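Local coordinates for class II aldolase/adducin N-terminal domain-containing protein (Thermoplasma acidophilum, PDB 3M4R) that probably works as an oxidoreductase of the short-chain dehydrogenase family, this piece being its zinc-binding class II aldolase-like N-terminal domain, at residues V115-F127 against G165-K177. Numbering follows the deposited sequence. Where two conformers were deposited one is given.
Sequences VETFLHAFLPYKF and GFTLAKEVMNCFK. With ZN (zinc ion), chain B.
Phe122 lies between Phe118 CB on one face of its ring and the selenium of Met173 (selenomethionine) on the other, a Met-aromatic contact with SE 4.0 Å from the ring centroid; at its edge are the Ala169 carbonyl and Phe166 CE1. Phe166 in turn points its edge at the face of Phe118, a T-shaped pair with planes at 90°. The small side chain of Ala169 suits the close approach: its CB lies 3.5 Å from Phe118 CB where helices 117-121 and 166-175 run nearly parallel, axes 8.5 Å apart at closest approach. In this AraD-like domain both helices pack beside the central sheet, branched Leu119 and Val172 meeting between them: Leu119 CD2 touches Val172 CG2 at 4.0 Å. Glu116 binds zinc through both carboxylate oxygens, with His130, His132, His188 and a water; Leu168 packs on His188. With CG anti to the backbone N (chi1 178°), Phe176 carries its ring out toward 123-125, taking Pro124 CD over one face as a CH-pi contact and Tyr125 CE2 at its edge, while Leu123 CD2 meets its CD1 at 3.5 Å. Replacing Phe176 by an alanine is likely to cost Pro124 the ring face it lies on and leave Leu123 and Tyr125 without that apolar neighbour.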
# COMPACT_ATOMS: atom_id res chain seq x y z
N VAL A 115 -9.81 4.43 0.19
CA VAL A 115 -10.27 4.26 -1.22
C VAL A 115 -9.28 3.47 -2.11
O VAL A 115 -9.65 2.97 -3.19
CB VAL A 115 -10.70 5.63 -1.89
CG1 VAL A 115 -11.82 6.28 -1.09
CG2 VAL A 115 -9.50 6.63 -2.03
N GLU A 116 -8.04 3.28 -1.63
CA GLU A 116 -7.04 2.47 -2.36
C GLU A 116 -6.89 1.07 -1.86
O GLU A 116 -5.89 0.41 -2.17
CB GLU A 116 -5.66 3.19 -2.30
CG GLU A 116 -5.84 4.63 -2.75
CD GLU A 116 -4.59 5.28 -3.29
OE1 GLU A 116 -3.93 5.99 -2.47
OE2 GLU A 116 -4.31 5.14 -4.53
N THR A 117 -7.90 0.57 -1.14
CA THR A 117 -7.81 -0.72 -0.50
C THR A 117 -7.51 -1.84 -1.46
O THR A 117 -6.81 -2.80 -1.10
CB THR A 117 -9.10 -1.05 0.33
OG1 THR A 117 -9.16 -0.16 1.46
CG2 THR A 117 -9.08 -2.48 0.80
N PHE A 118 -8.05 -1.77 -2.67
CA PHE A 118 -7.81 -2.85 -3.62
C PHE A 118 -6.36 -2.96 -4.10
O PHE A 118 -5.94 -4.05 -4.46
CB PHE A 118 -8.74 -2.78 -4.80
CG PHE A 118 -10.16 -3.19 -4.46
CD1 PHE A 118 -10.45 -4.49 -4.16
CD2 PHE A 118 -11.15 -2.25 -4.35
CE1 PHE A 118 -11.74 -4.87 -3.81
CE2 PHE A 118 -12.47 -2.63 -4.02
CZ PHE A 118 -12.75 -3.95 -3.75
N LEU A 119 -5.57 -1.88 -4.02
CA LEU A 119 -4.11 -2.02 -4.31
C LEU A 119 -3.47 -3.02 -3.36
O LEU A 119 -2.55 -3.81 -3.72
CB LEU A 119 -3.35 -0.69 -4.19
CG LEU A 119 -3.77 0.49 -5.06
CD1 LEU A 119 -2.92 1.76 -4.76
CD2 LEU A 119 -3.72 0.12 -6.55
N HIS A 120 -3.96 -2.97 -2.13
CA HIS A 120 -3.45 -3.80 -1.05
C HIS A 120 -3.93 -5.25 -1.13
O HIS A 120 -3.15 -6.25 -0.95
CB HIS A 120 -3.87 -3.15 0.26
CG HIS A 120 -3.22 -1.81 0.47
ND1 HIS A 120 -2.06 -1.68 1.22
CD2 HIS A 120 -3.53 -0.57 0.03
CE1 HIS A 120 -1.69 -0.41 1.22
NE2 HIS A 120 -2.56 0.30 0.51
N ALA A 121 -5.23 -5.38 -1.35
CA ALA A 121 -5.88 -6.71 -1.34
C ALA A 121 -5.33 -7.57 -2.46
O ALA A 121 -5.16 -8.76 -2.28
CB ALA A 121 -7.45 -6.59 -1.47
N PHE A 122 -5.06 -6.94 -3.60
CA PHE A 122 -4.69 -7.64 -4.82
C PHE A 122 -3.17 -7.92 -4.95
O PHE A 122 -2.79 -8.52 -5.93
CB PHE A 122 -5.10 -6.86 -6.05
CG PHE A 122 -6.59 -6.80 -6.29
CD1 PHE A 122 -7.48 -7.65 -5.66
CD2 PHE A 122 -7.09 -5.91 -7.22
CE1 PHE A 122 -8.83 -7.58 -5.95
CE2 PHE A 122 -8.42 -5.83 -7.52
CZ PHE A 122 -9.30 -6.66 -6.88
N LEU A 123 -2.37 -7.55 -3.98
CA LEU A 123 -0.95 -7.93 -3.98
C LEU A 123 -0.73 -9.00 -2.91
O LEU A 123 -1.09 -8.80 -1.73
CB LEU A 123 -0.10 -6.71 -3.68
CG LEU A 123 0.04 -5.72 -4.85
CD1 LEU A 123 0.72 -4.41 -4.37
CD2 LEU A 123 0.79 -6.37 -5.97
N PRO A 124 -0.16 -10.16 -3.32
CA PRO A 124 -0.17 -11.30 -2.43
C PRO A 124 1.07 -11.35 -1.55
O PRO A 124 1.85 -12.35 -1.61
CB PRO A 124 -0.15 -12.49 -3.41
CG PRO A 124 0.67 -11.99 -4.53
CD PRO A 124 0.22 -10.55 -4.68
N TYR A 125 1.27 -10.28 -0.80
CA TYR A 125 2.26 -10.20 0.24
C TYR A 125 1.56 -9.75 1.51
O TYR A 125 0.55 -9.00 1.48
CB TYR A 125 3.36 -9.20 -0.14
CG TYR A 125 4.64 -9.77 -0.78
CD1 TYR A 125 5.53 -10.56 -0.04
CD2 TYR A 125 4.99 -9.46 -2.11
CE1 TYR A 125 6.71 -11.09 -0.61
CE2 TYR A 125 6.19 -9.95 -2.69
CZ TYR A 125 7.05 -10.78 -1.93
OH TYR A 125 8.24 -11.29 -2.47
N LYS A 126 2.05 -10.23 2.64
CA LYS A 126 1.43 -9.91 3.92
C LYS A 126 1.35 -8.40 4.16
O LYS A 126 0.29 -7.88 4.57
CB LYS A 126 2.15 -10.63 5.06
CG LYS A 126 1.49 -10.55 6.40
CD LYS A 126 2.20 -11.44 7.39
CE LYS A 126 1.67 -11.20 8.82
NZ LYS A 126 0.31 -11.82 9.04
N PHE A 127 2.45 -7.69 3.95
CA PHE A 127 2.50 -6.24 4.18
C PHE A 127 2.62 -5.52 2.83
O PHE A 127 3.36 -5.93 1.97
CB PHE A 127 3.74 -5.83 5.05
CG PHE A 127 3.63 -6.24 6.48
CD1 PHE A 127 3.92 -7.56 6.87
CD2 PHE A 127 3.24 -5.32 7.45
CE1 PHE A 127 3.83 -7.95 8.18
CE2 PHE A 127 3.13 -5.73 8.80
CZ PHE A 127 3.43 -7.03 9.15
N GLY A 165 -8.10 4.18 -8.65
CA GLY A 165 -9.38 3.49 -8.64
C GLY A 165 -9.23 2.02 -8.95
O GLY A 165 -8.16 1.43 -8.84
N PHE A 166 -10.33 1.43 -9.37
CA PHE A 166 -10.42 -0.01 -9.53
C PHE A 166 -9.62 -0.55 -10.72
O PHE A 166 -8.90 -1.57 -10.58
CB PHE A 166 -11.90 -0.43 -9.60
CG PHE A 166 -12.10 -1.91 -9.47
CD1 PHE A 166 -11.91 -2.53 -8.28
CD2 PHE A 166 -12.39 -2.68 -10.58
CE1 PHE A 166 -12.07 -3.92 -8.18
CE2 PHE A 166 -12.54 -4.05 -10.48
CZ PHE A 166 -12.38 -4.65 -9.29
N THR A 167 -9.66 0.11 -11.85
CA THR A 167 -8.78 -0.29 -12.98
C THR A 167 -7.30 -0.28 -12.61
O THR A 167 -6.56 -1.22 -12.99
CB THR A 167 -9.08 0.51 -14.24
OG1 THR A 167 -10.48 0.38 -14.52
CG2 THR A 167 -8.31 -0.06 -15.46
N LEU A 168 -6.86 0.70 -11.83
CA LEU A 168 -5.49 0.77 -11.42
C LEU A 168 -5.18 -0.50 -10.63
O LEU A 168 -4.19 -1.17 -10.94
CB LEU A 168 -5.22 2.04 -10.59
CG LEU A 168 -3.87 2.05 -9.87
CD1 LEU A 168 -2.75 2.00 -10.94
CD2 LEU A 168 -3.70 3.30 -8.94
N ALA A 169 -6.07 -0.87 -9.68
CA ALA A 169 -5.82 -2.02 -8.85
C ALA A 169 -5.74 -3.30 -9.64
O ALA A 169 -4.89 -4.13 -9.35
CB ALA A 169 -6.88 -2.14 -7.67
N LYS A 170 -6.59 -3.45 -10.64
CA LYS A 170 -6.53 -4.60 -11.56
C LYS A 170 -5.21 -4.71 -12.37
O LYS A 170 -4.65 -5.79 -12.56
CB LYS A 170 -7.68 -4.45 -12.55
CG LYS A 170 -9.05 -4.48 -11.84
CD LYS A 170 -9.90 -5.61 -12.28
CE LYS A 170 -9.29 -6.99 -12.05
NZ LYS A 170 -10.07 -7.89 -12.93
N GLU A 171 -4.71 -3.58 -12.82
CA GLU A 171 -3.41 -3.53 -13.53
C GLU A 171 -2.26 -3.85 -12.61
O GLU A 171 -1.31 -4.54 -13.00
CB GLU A 171 -3.19 -2.15 -14.07
CG GLU A 171 -3.96 -1.88 -15.30
CD GLU A 171 -3.51 -2.74 -16.47
OE1 GLU A 171 -2.31 -2.73 -16.84
OE2 GLU A 171 -4.38 -3.45 -17.01
N VAL A 172 -2.35 -3.33 -11.39
CA VAL A 172 -1.37 -3.62 -10.38
C VAL A 172 -1.36 -5.13 -10.13
O VAL A 172 -0.30 -5.77 -10.14
CB VAL A 172 -1.63 -2.82 -9.11
CG1 VAL A 172 -0.89 -3.39 -7.97
CG2 VAL A 172 -1.33 -1.36 -9.34
N MSE A 173 -2.55 -5.69 -9.92
CA MSE A 173 -2.67 -7.10 -9.71
C MSE A 173 -1.99 -7.88 -10.83
O MSE A 173 -1.24 -8.80 -10.56
CB MSE A 173 -4.15 -7.51 -9.69
CG MSE A 173 -4.37 -8.95 -9.33
SE MSE A 173 -6.29 -9.36 -9.19
CE MSE A 173 -6.66 -9.68 -11.05
N ASN A 174 -2.28 -7.51 -12.07
CA ASN A 174 -1.80 -8.27 -13.22
C ASN A 174 -0.30 -8.06 -13.53
O ASN A 174 0.31 -8.94 -14.11
CB ASN A 174 -2.63 -7.95 -14.46
CG ASN A 174 -4.10 -8.39 -14.32
OD1 ASN A 174 -4.44 -9.40 -13.66
ND2 ASN A 174 -4.99 -7.62 -14.96
N CYS A 175 0.30 -6.94 -13.12
CA CYS A 175 1.70 -6.71 -13.44
C CYS A 175 2.61 -7.24 -12.34
O CYS A 175 3.79 -7.39 -12.54
CB CYS A 175 1.97 -5.24 -13.70
SG CYS A 175 1.05 -4.64 -15.11
N PHE A 176 2.04 -7.53 -11.17
CA PHE A 176 2.85 -8.08 -10.11
C PHE A 176 3.56 -9.35 -10.61
O PHE A 176 2.94 -10.19 -11.24
CB PHE A 176 2.01 -8.38 -8.87
CG PHE A 176 2.82 -9.00 -7.78
CD1 PHE A 176 3.63 -8.21 -6.98
CD2 PHE A 176 2.85 -10.38 -7.62
CE1 PHE A 176 4.42 -8.77 -5.98
CE2 PHE A 176 3.66 -10.97 -6.63
CZ PHE A 176 4.45 -10.16 -5.81
N LYS A 177 4.87 -9.46 -10.38
CA LYS A 177 5.62 -10.72 -10.64
C LYS A 177 6.45 -11.13 -9.41
O LYS A 177 6.99 -10.27 -8.70
CB LYS A 177 6.55 -10.57 -11.86
CG LYS A 177 5.83 -10.48 -13.22
ZN ZN B . -2.50 6.52 -4.15
O HOH W 1 -3.89 7.90 -4.67